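Local coordinates for 3'-5'-exonuclease (Saccharomyces cerevisiae, PDB 3E2V), which probably cuts double-stranded DNA without obvious specificity and removes nucleotides from its 3' ends, as a magnesium-dependent nuclease of the TatD family, at residues 54-59 with 84-89; 154-159 with 195-200; 254-259 with 280-285; 316-321 with 366-371. All coordinates share one frame; numbering follows the deposited sequence.

Contact 1. Residues 54-59 with 84-89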
loop_
_atom_site.group_PDB
_atom_site.type_symbol
_atom_site.label_atom_id
_atom_site.label_comp_id
_atom_site.label_asym_id
_atom_site.label_seq_id
_atom_site.Cartn_x
_atom_site.Cartn_y
_atom_site.Cartn_z
ATOM N N ASN A 54 12.613 1.982 -7.191
ATOM C CA ASN A 54 12.061 0.809 -6.512
ATOM C C ASN A 54 10.562 1.032 -6.371
ATOM O O ASN A 54 10.113 2.187 -6.360
ATOM C CB ASN A 54 12.611 0.684 -5.080
ATOM C CG ASN A 54 14.038 0.189 -5.008
ATOM O OD1 ASN A 54 14.320 -0.770 -4.275
ATOM N ND2 ASN A 54 14.938 0.839 -5.708
ATOM N N ALA A 55 9.792 -0.058 -6.275
ATOM C CA ALA A 55 8.376 0.077 -5.940
ATOM C C ALA A 55 7.932 -1.127 -5.152
ATOM O O ALA A 55 8.492 -2.216 -5.291
ATOM C CB ALA A 55 7.524 0.241 -7.192
ATOM N N LEU A 56 6.927 -0.911 -4.307
ATOM C CA LEU A 56 6.320 -1.972 -3.536
ATOM C C LEU A 56 4.967 -2.300 -4.163
ATOM O O LEU A 56 4.081 -1.428 -4.233
ATOM C CB LEU A 56 6.152 -1.514 -2.079
ATOM C CG LEU A 56 5.598 -2.546 -1.091
ATOM C CD1 LEU A 56 6.619 -3.669 -0.858
ATOM C CD2 LEU A 56 5.295 -1.849 0.236
ATOM N N VAL A 57 4.822 -3.542 -4.628
ATOM C CA VAL A 57 3.590 -4.009 -5.270
ATOM C C VAL A 57 2.644 -4.525 -4.195
ATOM O O VAL A 57 3.017 -5.364 -3.400
ATOM C CB VAL A 57 3.909 -5.116 -6.311
ATOM C CG1 VAL A 57 2.646 -5.699 -6.948
ATOM C CG2 VAL A 57 4.823 -4.556 -7.394
ATOM N N THR A 58 1.433 -3.973 -4.158
ATOM C CA THR A 58 0.477 -4.325 -3.115
ATOM C C THR A 58 -0.241 -5.638 -3.374
ATOM O O THR A 58 -0.653 -5.939 -4.507
ATOM C CB THR A 58 -0.624 -3.289 -2.997
ATOM O OG1 THR A 58 -1.169 -3.064 -4.296
ATOM C CG2 THR A 58 -0.095 -2.000 -2.446
ATOM N N GLY A 59 -0.385 -6.426 -2.307
ATOM C CA GLY A 59 -1.226 -7.634 -2.300
ATOM C C GLY A 59 -2.396 -7.382 -1.357
ATOM O O GLY A 59 -2.192 -6.816 -0.268
ATOM N N TYR A 84 9.474 -4.984 -5.087
ATOM C CA TYR A 84 9.150 -5.774 -3.913
ATOM C C TYR A 84 7.643 -5.917 -3.817
ATOM O O TYR A 84 6.921 -5.290 -4.573
ATOM C CB TYR A 84 9.744 -5.130 -2.656
ATOM C CG TYR A 84 11.240 -4.948 -2.772
ATOM C CD1 TYR A 84 12.081 -6.051 -2.828
ATOM C CD2 TYR A 84 11.798 -3.685 -2.853
ATOM C CE1 TYR A 84 13.458 -5.902 -2.948
ATOM C CE2 TYR A 84 13.179 -3.520 -2.981
ATOM C CZ TYR A 84 13.998 -4.627 -3.028
ATOM O OH TYR A 84 15.364 -4.447 -3.152
ATOM N N HIS A 85 7.155 -6.775 -2.923
ATOM C CA HIS A 85 5.706 -6.879 -2.756
ATOM C C HIS A 85 5.296 -7.194 -1.328
ATOM O O HIS A 85 6.125 -7.573 -0.471
ATOM C CB HIS A 85 5.138 -7.942 -3.693
ATOM C CG HIS A 85 5.539 -9.325 -3.297
ATOM N ND1 HIS A 85 4.814 -10.067 -2.392
ATOM C CD2 HIS A 85 6.634 -10.061 -3.603
ATOM C CE1 HIS A 85 5.411 -11.232 -2.205
ATOM N NE2 HIS A 85 6.513 -11.255 -2.935
ATOM N N THR A 86 3.997 -7.052 -1.086
ATOM C CA THR A 86 3.434 -7.401 0.209
ATOM C C THR A 86 2.695 -8.733 0.101
ATOM O O THR A 86 2.473 -9.260 -1.008
ATOM C CB THR A 86 2.430 -6.302 0.702
ATOM O OG1 THR A 86 1.198 -6.413 -0.031
ATOM C CG2 THR A 86 2.992 -4.900 0.490
ATOM N N ILE A 87 2.332 -9.276 1.271
ATOM C CA ILE A 87 1.403 -10.409 1.416
ATOM C C ILE A 87 0.471 -10.113 2.574
ATOM O O ILE A 87 0.916 -9.784 3.670
ATOM C CB ILE A 87 2.136 -11.725 1.716
ATOM C CG1 ILE A 87 3.108 -12.077 0.579
ATOM C CG2 ILE A 87 1.111 -12.858 1.964
ATOM C CD1 ILE A 87 3.974 -13.312 0.871
ATOM N N GLY A 88 -0.820 -10.239 2.324
ATOM C CA GLY A 88 -1.821 -9.950 3.357
ATOM C C GLY A 88 -3.213 -9.925 2.786
ATOM O O GLY A 88 -3.388 -10.005 1.577
ATOM N N VAL A 89 -4.206 -9.839 3.669
ATOM C CA VAL A 89 -5.615 -9.766 3.247
ATOM C C VAL A 89 -6.246 -8.473 3.748
ATOM O O VAL A 89 -6.296 -8.227 4.950
ATOM C CB VAL A 89 -6.442 -10.983 3.729
ATOM C CG1 VAL A 89 -7.858 -10.939 3.175
ATOM C CG2 VAL A 89 -5.763 -12.266 3.294
#
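Asn54 meets Tyr84 through its amide oxygen. OD1 lies at the rim of the phenol ring, near the ring plane, 3.2 Å from CE2. The amide and ring planes are turned 38° apart. Tyr84 CG stands anti to its own carbonyl carbon (chi1 -57°), which lays the ring back along the strand to Asn54. On the same face of the sheet, Leu56 CD1 rests 3.9 Å from Tyr84 CB. Its other methyl, CD2, touches Thr86 CG2, and these two side chains run at about a right angle. Val57 and His85 point to the other face and meet through their CB atoms; the imidazole then leads away. Its ND1 donates to Thr86 O from above that carbonyl plane. The oxygen lies in the ring plane, which helps fix the ring rotation.

The two strands are neighbours in the parallel barrel of the TatD hydrolases, joined by helix 62-75 as a beta-alpha-beta crossover. Backbone bonds hold them: Tyr84 N to Ala55 O, Val57 N to Tyr84 O at 2.7 Å, and Thr86 N to Val57 O. Beyond the paired part a side chain takes over. Thr86 OG1 accepts from Gly59 N at 2.8 Å. Its chi1 of 75° sets OG1 between the backbone N and the carbonyl carbon, while CG2 is left for Leu56. The same hydroxyl also bonds to Gly160 O. Thr58 turns away from strand 84-87. In one of its two conformers it bonds to Asn20 OD1, close to Glu161, a magnesium ligand in a structure of this protein but not in this model.

Contact 2. Residues 154-159 with 195-200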
loop_
_atom_site.group_PDB
_atom_site.type_symbol
_atom_site.label_atom_id
_atom_site.label_comp_id
_atom_site.label_asym_id
_atom_site.label_seq_id
_atom_site.Cartn_x
_atom_site.Cartn_y
_atom_site.Cartn_z
ATOM N N THR A 154 14.723 -12.536 -1.010
ATOM C CA THR A 154 13.285 -12.502 -1.297
ATOM C C THR A 154 12.747 -11.117 -1.665
ATOM O O THR A 154 13.203 -10.108 -1.126
ATOM C CB THR A 154 12.460 -13.066 -0.123
ATOM O OG1 THR A 154 11.080 -13.113 -0.509
ATOM C CG2 THR A 154 12.623 -12.225 1.144
ATOM N N SER A 155 11.766 -11.106 -2.569
ATOM C CA SER A 155 11.062 -9.879 -2.962
ATOM C C SER A 155 9.914 -9.551 -2.021
ATOM O O SER A 155 9.366 -8.446 -2.096
ATOM C CB SER A 155 10.489 -9.990 -4.377
ATOM O OG SER A 155 11.479 -10.370 -5.320
ATOM N N PHE A 156 9.543 -10.502 -1.156
ATOM C CA PHE A 156 8.500 -10.279 -0.133
ATOM C C PHE A 156 9.076 -9.417 0.984
ATOM O O PHE A 156 9.951 -9.886 1.726
ATOM C CB PHE A 156 8.033 -11.645 0.407
ATOM C CG PHE A 156 7.192 -11.588 1.666
ATOM C CD1 PHE A 156 6.173 -10.641 1.834
ATOM C CD2 PHE A 156 7.393 -12.531 2.662
ATOM C CE1 PHE A 156 5.396 -10.634 3.004
ATOM C CE2 PHE A 156 6.628 -12.536 3.812
ATOM C CZ PHE A 156 5.627 -11.575 4.000
ATOM N N ARG A 157 8.611 -8.170 1.112
ATOM C CA ARG A 157 9.252 -7.220 2.049
ATOM C C ARG A 157 8.330 -6.596 3.093
ATOM O O ARG A 157 8.815 -5.903 3.969
ATOM C CB ARG A 157 9.963 -6.075 1.300
ATOM C CG ARG A 157 11.168 -6.480 0.433
ATOM C CD ARG A 157 12.312 -7.063 1.249
ATOM N NE ARG A 157 13.427 -7.485 0.393
ATOM C CZ ARG A 157 14.459 -6.713 0.047
ATOM N NH1 ARG A 157 14.542 -5.456 0.466
ATOM N NH2 ARG A 157 15.416 -7.201 -0.739
ATOM N N SER A 158 7.023 -6.841 3.022
ATOM C CA SER A 158 6.116 -6.202 3.977
ATOM C C SER A 158 4.836 -7.015 4.104
ATOM O O SER A 158 4.352 -7.581 3.121
ATOM C CB SER A 158 5.774 -4.780 3.497
ATOM O OG SER A 158 4.944 -4.086 4.439
ATOM N N ILE A 159 4.295 -7.079 5.320
ATOM C CA ILE A 159 3.026 -7.759 5.582
ATOM C C ILE A 159 1.905 -6.736 5.465
ATOM O O ILE A 159 1.916 -5.722 6.169
ATOM C CB ILE A 159 3.061 -8.450 6.968
ATOM C CG1 ILE A 159 4.029 -9.651 6.904
ATOM C CG2 ILE A 159 1.665 -8.877 7.410
ATOM C CD1 ILE A 159 4.481 -10.168 8.285
ATOM N N SER A 195 8.306 -11.151 12.511
ATOM C CA SER A 195 8.191 -10.061 13.492
ATOM C C SER A 195 8.971 -8.806 13.095
ATOM O O SER A 195 8.638 -7.707 13.526
ATOM C CB SER A 195 8.632 -10.527 14.883
ATOM O OG SER A 195 7.725 -11.469 15.428
ATOM N N SER A 196 9.987 -8.976 12.258
ATOM C CA SER A 196 10.835 -7.860 11.840
ATOM C C SER A 196 10.276 -7.158 10.605
ATOM O O SER A 196 10.705 -6.054 10.275
ATOM C CB SER A 196 12.260 -8.361 11.540
ATOM O OG SER A 196 12.294 -9.214 10.404
ATOM N N TYR A 197 9.342 -7.813 9.918
ATOM C CA TYR A 197 8.774 -7.221 8.700
ATOM C C TYR A 197 7.972 -5.962 9.005
ATOM O O TYR A 197 7.211 -5.930 9.977
ATOM C CB TYR A 197 7.849 -8.213 8.002
ATOM C CG TYR A 197 8.527 -9.057 6.949
ATOM C CD1 TYR A 197 9.621 -9.868 7.265
ATOM C CD2 TYR A 197 8.064 -9.065 5.641
ATOM C CE1 TYR A 197 10.247 -10.644 6.279
ATOM C CE2 TYR A 197 8.689 -9.834 4.645
ATOM C CZ TYR A 197 9.769 -10.617 4.974
ATOM O OH TYR A 197 10.391 -11.382 3.994
ATOM N N PRO A 198 8.130 -4.918 8.185
ATOM C CA PRO A 198 7.278 -3.740 8.362
ATOM C C PRO A 198 5.845 -4.069 7.958
ATOM O O PRO A 198 5.627 -4.925 7.078
ATOM C CB PRO A 198 7.896 -2.714 7.400
ATOM C CG PRO A 198 8.558 -3.549 6.318
ATOM C CD PRO A 198 9.095 -4.755 7.074
ATOM N N LEU A 199 4.881 -3.387 8.588
ATOM C CA LEU A 199 3.476 -3.570 8.266
ATOM C C LEU A 199 2.998 -2.487 7.316
ATOM O O LEU A 199 3.301 -1.297 7.499
ATOM C CB LEU A 199 2.613 -3.583 9.535
ATOM C CG LEU A 199 2.950 -4.667 10.573
ATOM C CD1 LEU A 199 1.981 -4.571 11.748
ATOM C CD2 LEU A 199 2.846 -6.038 9.969
ATOM N N PHE A 200 2.237 -2.914 6.319
ATOM C CA PHE A 200 1.650 -2.036 5.328
ATOM C C PHE A 200 0.159 -2.002 5.616
ATOM O O PHE A 200 -0.569 -2.963 5.335
ATOM C CB PHE A 200 1.991 -2.573 3.925
ATOM C CG PHE A 200 1.636 -1.640 2.807
ATOM C CD1 PHE A 200 2.453 -0.567 2.487
ATOM C CD2 PHE A 200 0.489 -1.825 2.084
ATOM C CE1 PHE A 200 2.123 0.286 1.446
ATOM C CE2 PHE A 200 0.144 -0.955 1.039
ATOM C CZ PHE A 200 0.972 0.089 0.715
#
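Tyr197 reaches back along segment 154-159, and each part of its side chain meets a different residue. CB touches Ile159 CD1 at 3.9 Å, the two side chains running at about a right angle. CD2 lies 3.6 Å from both Arg157 C and Ser158 N. CE2 sits over the centre of the Phe156 ring, 3.4 Å above its plane. The two rings are inclined at 39°. At the tip, OH donates to Phe156 O over 2.8 Å. It approaches from above the carbonyl plane, while that oxygen lies near the plane of the phenol ring. Thr154 CG2 comes from the opposite direction to meet the same OH.

Past Tyr197 the backbones pair. Pro198 O takes two donors, Ile159 N at 3.1 Å and Ser158 OG at 2.9 Å. The serine OG, anti to its backbone N (chi1 -177°), stands well above the carbonyl plane. Phe200 N donates to Ile159 O. Ile159 and Leu199 lie side by side, CB to CD2. Phe200 CB passes Ser158 OG, but the ring leads on to stack with His253, a magnesium ligand. This is the parallel pairing of adjacent strands 156-165 and 199-204 in a TIM barrel, running toward its metal site.

Contact 3. Residues 254-259 with 280-285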
loop_
_atom_site.group_PDB
_atom_site.type_symbol
_atom_site.label_atom_id
_atom_site.label_comp_id
_atom_site.label_asym_id
_atom_site.label_seq_id
_atom_site.Cartn_x
_atom_site.Cartn_y
_atom_site.Cartn_z
ATOM N N SER A 254 -1.686 5.525 2.039
ATOM C CA SER A 254 -2.772 6.282 1.407
ATOM C C SER A 254 -3.619 7.080 2.409
ATOM O O SER A 254 -4.846 6.965 2.442
ATOM C CB SER A 254 -3.656 5.328 0.582
ATOM O OG SER A 254 -4.506 6.079 -0.281
ATOM N N PHE A 255 -2.945 7.876 3.239
ATOM C CA PHE A 255 -3.624 8.615 4.288
ATOM C C PHE A 255 -4.442 9.793 3.762
ATOM O O PHE A 255 -3.911 10.662 3.062
ATOM C CB PHE A 255 -2.615 9.135 5.306
ATOM C CG PHE A 255 -3.262 9.900 6.419
ATOM C CD1 PHE A 255 -3.971 9.217 7.408
ATOM C CD2 PHE A 255 -3.213 11.291 6.463
ATOM C CE1 PHE A 255 -4.592 9.906 8.451
ATOM C CE2 PHE A 255 -3.851 11.987 7.517
ATOM C CZ PHE A 255 -4.530 11.287 8.497
ATOM N N THR A 256 -5.723 9.842 4.143
ATOM C CA THR A 256 -6.601 10.948 3.719
ATOM C C THR A 256 -7.449 11.484 4.878
ATOM O O THR A 256 -8.462 12.170 4.653
ATOM C CB THR A 256 -7.557 10.516 2.586
ATOM O OG1 THR A 256 -8.398 9.472 3.072
ATOM C CG2 THR A 256 -6.783 10.030 1.351
ATOM N N GLY A 257 -7.035 11.184 6.106
ATOM C CA GLY A 257 -7.794 11.558 7.295
ATOM C C GLY A 257 -7.635 12.997 7.761
ATOM O O GLY A 257 -6.991 13.836 7.118
ATOM N N SER A 258 -8.260 13.283 8.892
ATOM C CA SER A 258 -8.258 14.613 9.445
ATOM C C SER A 258 -6.992 14.907 10.239
ATOM O O SER A 258 -6.199 14.007 10.522
ATOM C CB SER A 258 -9.470 14.757 10.358
ATOM O OG SER A 258 -9.291 13.992 11.541
ATOM N N ALA A 259 -6.804 16.171 10.611
ATOM C CA ALA A 259 -5.691 16.565 11.487
ATOM C C ALA A 259 -5.743 15.827 12.831
ATOM O O ALA A 259 -4.712 15.427 13.362
ATOM C CB ALA A 259 -5.685 18.076 11.709
ATOM N N SER A 280 -4.274 11.895 -1.094
ATOM C CA SER A 280 -3.940 12.596 0.140
ATOM C C SER A 280 -3.825 14.107 -0.056
ATOM O O SER A 280 -3.558 14.808 0.921
ATOM C CB SER A 280 -2.563 12.129 0.637
ATOM O OG SER A 280 -2.502 10.716 0.732
ATOM N N LEU A 281 -3.969 14.593 -1.299
ATOM C CA LEU A 281 -3.618 15.992 -1.656
ATOM C C LEU A 281 -4.759 16.707 -2.411
ATOM O O LEU A 281 -4.534 17.724 -3.097
ATOM C CB LEU A 281 -2.306 16.013 -2.481
ATOM C CG LEU A 281 -1.058 15.353 -1.854
ATOM C CD1 LEU A 281 -0.002 15.122 -2.933
ATOM C CD2 LEU A 281 -0.525 16.218 -0.720
ATOM N N ARG A 282 -5.981 16.183 -2.299
ATOM C CA ARG A 282 -7.078 16.636 -3.161
ATOM C C ARG A 282 -7.691 17.959 -2.758
ATOM O O ARG A 282 -8.041 18.767 -3.625
ATOM C CB ARG A 282 -8.157 15.561 -3.269
ATOM C CG ARG A 282 -7.755 14.438 -4.227
ATOM C CD ARG A 282 -8.814 13.379 -4.328
ATOM N NE ARG A 282 -8.943 12.691 -3.051
ATOM C CZ ARG A 282 -9.543 11.520 -2.885
ATOM N NH1 ARG A 282 -10.075 10.888 -3.926
ATOM N NH2 ARG A 282 -9.605 10.992 -1.667
ATOM N N THR A 283 -7.843 18.182 -1.458
ATOM C CA THR A 283 -8.466 19.423 -0.977
ATOM C C THR A 283 -7.489 20.288 -0.190
ATOM O O THR A 283 -6.430 19.819 0.246
ATOM C CB THR A 283 -9.639 19.123 -0.039
ATOM O OG1 THR A 283 -9.122 18.598 1.194
ATOM C CG2 THR A 283 -10.604 18.122 -0.660
ATOM N N GLU A 284 -7.846 21.551 0.041
ATOM C CA GLU A 284 -6.992 22.410 0.870
ATOM C C GLU A 284 -6.823 21.850 2.294
ATOM O O GLU A 284 -5.733 21.930 2.870
ATOM C CB GLU A 284 -7.494 23.859 0.886
ATOM C CG GLU A 284 -6.967 24.679 -0.277
ATOM C CD GLU A 284 -7.284 26.161 -0.138
ATOM O OE1 GLU A 284 -7.651 26.599 0.977
ATOM O OE2 GLU A 284 -7.159 26.886 -1.150
ATOM N N GLU A 285 -7.883 21.246 2.835
ATOM C CA GLU A 285 -7.794 20.564 4.134
ATOM C C GLU A 285 -6.754 19.448 4.100
ATOM O O GLU A 285 -5.922 19.356 5.008
ATOM C CB GLU A 285 -9.152 20.021 4.591
ATOM C CG GLU A 285 -9.115 19.315 5.957
ATOM C CD GLU A 285 -10.368 18.500 6.262
ATOM O OE1 GLU A 285 -11.337 18.510 5.449
ATOM O OE2 GLU A 285 -10.374 17.832 7.325
HETATM O O HOH W 1 -3.826 13.631 3.613
HETATM O O HOH W 2 -8.577 18.323 9.509
#
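Ser280 OG donates to Phe255 O over 2.7 Å, the one direct hydrogen bond between the segments. The hydroxyl approaches from above the carbonyl plane, 35° out of it. OG stands anti to the carbonyl carbon of Ser280 (chi1 -53°), and CB itself lies 3.1 Å from Phe255 O. A water adds a second link. It donates to Phe255 O and to Ser280 O, both at 3.0 Å, so the phenylalanine carbonyl receives two donors. Thr256 CG2 packs loosely nearby, 4.0 Å from Ser280 N and 4.2 Å from Arg282 NH2.

Farther along, a second water donates to Glu285 OE2 and accepts from Ala259 N. Crystal neighbours touch Glu285 and Ser258, so packing may influence this bridge. Ser258 is the N-cap of helix 259-268, and Thr283 that of helix 284-291.

The next shell holds the serine and the loop. Ser280 OG also accepts from Asn277 N, so the hydroxyl both donates and accepts, which fixes its direction. The Phe255 ring has Gly257 N over the centre of one face and packs against Leu262, Leu265 and Val289. Ser254, beside the magnesium ligand His253, bonds through OG to Asn277 ND2. The direct link is neutral, hydroxyl to carbonyl. The Glu285 carboxylate joins only through water, near the N-terminal end of helix 259-268, where the helix dipole would probably favour its negative charge.

Contact 4. Residues 316-321 with 366-371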
loop_
_atom_site.group_PDB
_atom_site.type_symbol
_atom_site.label_atom_id
_atom_site.label_comp_id
_atom_site.label_asym_id
_atom_site.label_seq_id
_atom_site.Cartn_x
_atom_site.Cartn_y
_atom_site.Cartn_z
ATOM N N PHE A 316 -3.071 20.759 -7.771
ATOM C CA PHE A 316 -2.664 21.048 -9.141
ATOM C C PHE A 316 -1.903 22.350 -9.270
ATOM O O PHE A 316 -0.993 22.442 -10.092
ATOM C CB PHE A 316 -3.826 21.057 -10.145
ATOM C CG PHE A 316 -3.354 21.035 -11.568
ATOM C CD1 PHE A 316 -2.988 19.833 -12.171
ATOM C CD2 PHE A 316 -3.237 22.211 -12.306
ATOM C CE1 PHE A 316 -2.511 19.803 -13.487
ATOM C CE2 PHE A 316 -2.753 22.180 -13.607
ATOM C CZ PHE A 316 -2.405 20.974 -14.202
ATOM N N GLN A 317 -2.258 23.340 -8.462
ATOM C CA GLN A 317 -1.597 24.639 -8.572
ATOM C C GLN A 317 -0.067 24.557 -8.530
ATOM O O GLN A 317 0.623 25.343 -9.179
ATOM C CB GLN A 317 -2.128 25.598 -7.519
ATOM C CG GLN A 317 -1.859 25.183 -6.100
ATOM C CD GLN A 317 -2.593 26.061 -5.137
ATOM O OE1 GLN A 317 -2.271 27.246 -4.998
ATOM N NE2 GLN A 317 -3.600 25.501 -4.466
ATOM N N TYR A 318 0.456 23.587 -7.781
ATOM C CA TYR A 318 1.901 23.398 -7.683
ATOM C C TYR A 318 2.495 22.765 -8.938
ATOM O O TYR A 318 3.619 23.091 -9.333
ATOM C CB TYR A 318 2.227 22.620 -6.418
ATOM C CG TYR A 318 1.628 23.287 -5.211
ATOM C CD1 TYR A 318 2.047 24.567 -4.835
ATOM C CD2 TYR A 318 0.621 22.680 -4.472
ATOM C CE1 TYR A 318 1.501 25.211 -3.736
ATOM C CE2 TYR A 318 0.059 23.320 -3.367
ATOM C CZ TYR A 318 0.515 24.585 -3.000
ATOM O OH TYR A 318 -0.031 25.225 -1.906
ATOM N N LEU A 319 1.745 21.884 -9.593
ATOM C CA LEU A 319 2.176 21.370 -10.893
ATOM C C LEU A 319 2.099 22.445 -11.974
ATOM O O LEU A 319 2.955 22.488 -12.861
ATOM C CB LEU A 319 1.364 20.150 -11.317
ATOM C CG LEU A 319 1.357 18.942 -10.383
ATOM C CD1 LEU A 319 0.630 17.818 -11.089
ATOM C CD2 LEU A 319 2.766 18.515 -9.951
ATOM N N ALA A 320 1.062 23.281 -11.922
ATOM C CA ALA A 320 0.962 24.423 -12.833
ATOM C C ALA A 320 2.195 25.326 -12.693
ATOM O O ALA A 320 2.808 25.699 -13.703
ATOM C CB ALA A 320 -0.331 25.197 -12.586
ATOM N N LYS A 321 2.565 25.641 -11.450
ATOM C CA LYS A 321 3.755 26.451 -11.159
ATOM C C LYS A 321 5.003 25.832 -11.777
ATOM O O LYS A 321 5.781 26.520 -12.443
ATOM C CB LYS A 321 3.935 26.644 -9.642
ATOM C CG LYS A 321 5.251 27.307 -9.237
ATOM C CD LYS A 321 5.428 27.338 -7.728
ATOM C CE LYS A 321 6.754 27.997 -7.361
ATOM N NZ LYS A 321 6.949 28.068 -5.889
ATOM N N ALA A 366 5.893 14.408 -5.189
ATOM C CA ALA A 366 7.024 15.040 -4.503
ATOM C C ALA A 366 6.976 16.573 -4.668
ATOM O O ALA A 366 7.185 17.316 -3.709
ATOM C CB ALA A 366 8.338 14.486 -5.030
ATOM N N ILE A 367 6.649 17.032 -5.874
ATOM C CA ILE A 367 6.559 18.484 -6.128
ATOM C C ILE A 367 5.501 19.091 -5.223
ATOM O O ILE A 367 5.729 20.102 -4.551
ATOM C CB ILE A 367 6.181 18.768 -7.592
ATOM C CG1 ILE A 367 7.410 18.581 -8.469
ATOM C CG2 ILE A 367 5.606 20.195 -7.756
ATOM C CD1 ILE A 367 7.048 18.437 -9.967
ATOM N N VAL A 368 4.330 18.468 -5.183
ATOM C CA VAL A 368 3.247 19.016 -4.368
ATOM C C VAL A 368 3.630 19.047 -2.879
ATOM O O VAL A 368 3.440 20.063 -2.203
ATOM C CB VAL A 368 1.942 18.222 -4.580
ATOM C CG1 VAL A 368 0.856 18.677 -3.599
ATOM C CG2 VAL A 368 1.473 18.350 -6.035
ATOM N N VAL A 369 4.165 17.944 -2.370
ATOM C CA VAL A 369 4.496 17.870 -0.950
ATOM C C VAL A 369 5.576 18.902 -0.602
ATOM O O VAL A 369 5.487 19.554 0.437
ATOM C CB VAL A 369 4.899 16.422 -0.559
ATOM C CG1 VAL A 369 5.456 16.377 0.867
ATOM C CG2 VAL A 369 3.690 15.487 -0.681
ATOM N N SER A 370 6.551 19.070 -1.494
ATOM C CA SER A 370 7.630 20.018 -1.242
ATOM C C SER A 370 7.096 21.453 -1.172
ATOM O O SER A 370 7.496 22.224 -0.288
ATOM C CB SER A 370 8.716 19.877 -2.310
ATOM O OG SER A 370 8.300 20.443 -3.537
ATOM N N GLU A 371 6.173 21.803 -2.065
ATOM C CA GLU A 371 5.593 23.148 -2.064
ATOM C C GLU A 371 4.704 23.377 -0.847
ATOM O O GLU A 371 4.764 24.434 -0.206
ATOM C CB GLU A 371 4.823 23.403 -3.369
ATOM C CG GLU A 371 5.731 23.530 -4.587
ATOM C CD GLU A 371 6.504 24.843 -4.601
ATOM O OE1 GLU A 371 5.877 25.895 -4.365
ATOM O OE2 GLU A 371 7.723 24.807 -4.839
#
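Two helices of the C-terminal part of the chain, 316-325 and 362-373, pack crosswise here, away from the metal site. Tyr318 leans against Val368 and Glu371, which lie about one helical turn apart. Its CD1 lies 3.3 Å from Glu371 CB, and CD2 lies 4.1 Å from Val368 CG1. The carboxylate end of Glu371 meets Lys321. The lysine chain is extended through all its torsions and brings NZ to Glu371 OE1 at 2.9 Å, a salt bridge with a hydrogen bond. NZ meets the syn side of the oxygen, 32° out of the carboxylate plane. Glu371 is bent at chi2 (-73°), which folds its carboxylate back to the lysine while CB and CG stay against the tyrosine.

The segment axes pass 8.7 Å apart at 103°, so the contact is a near-perpendicular crossing of helices within the TatD hydrolase fold. Tyr318 and Val368 are the nearest backbone pair. Deeper in the crossing, Leu319 CD2 reaches two branched residues: Ile367 CG2 at 4.0 Å and Val368 CG2 at 4.1 Å. Ile367 CG2 also touches the backbone oxygen of Tyr318. Over one face of the tyrosine ring lies Gln317 CG. Ile309 and Tyr330 pack on Leu319, while helix 377-392 lies against Ala366, Val369 and Ser370.

Overall arrangement
Contacts 1 and 2 belong to one parallel sheet and touch through neighbouring strands 82-87 and 156-165. His85 N is 2.9 Å from Ser155 O and His85 O is 3.0 Å from Arg157 N, both probable hydrogen bonds. Their centres are 9 Å apart. Contact 3 lies about 26 Å from contact 2, centre to centre, across the chain's centre. Contacts 1, 2 and 3 all come near the metal site: the side chains of Thr58, Phe200 and Ser254 lie about 6, 6 and 5 Å from the magnesium ion, which His253 and Asp303 bind. Contact 4 stands apart from that site but packs on contact 3, with Leu281 CD1 3.7 Å from Val368 CG1.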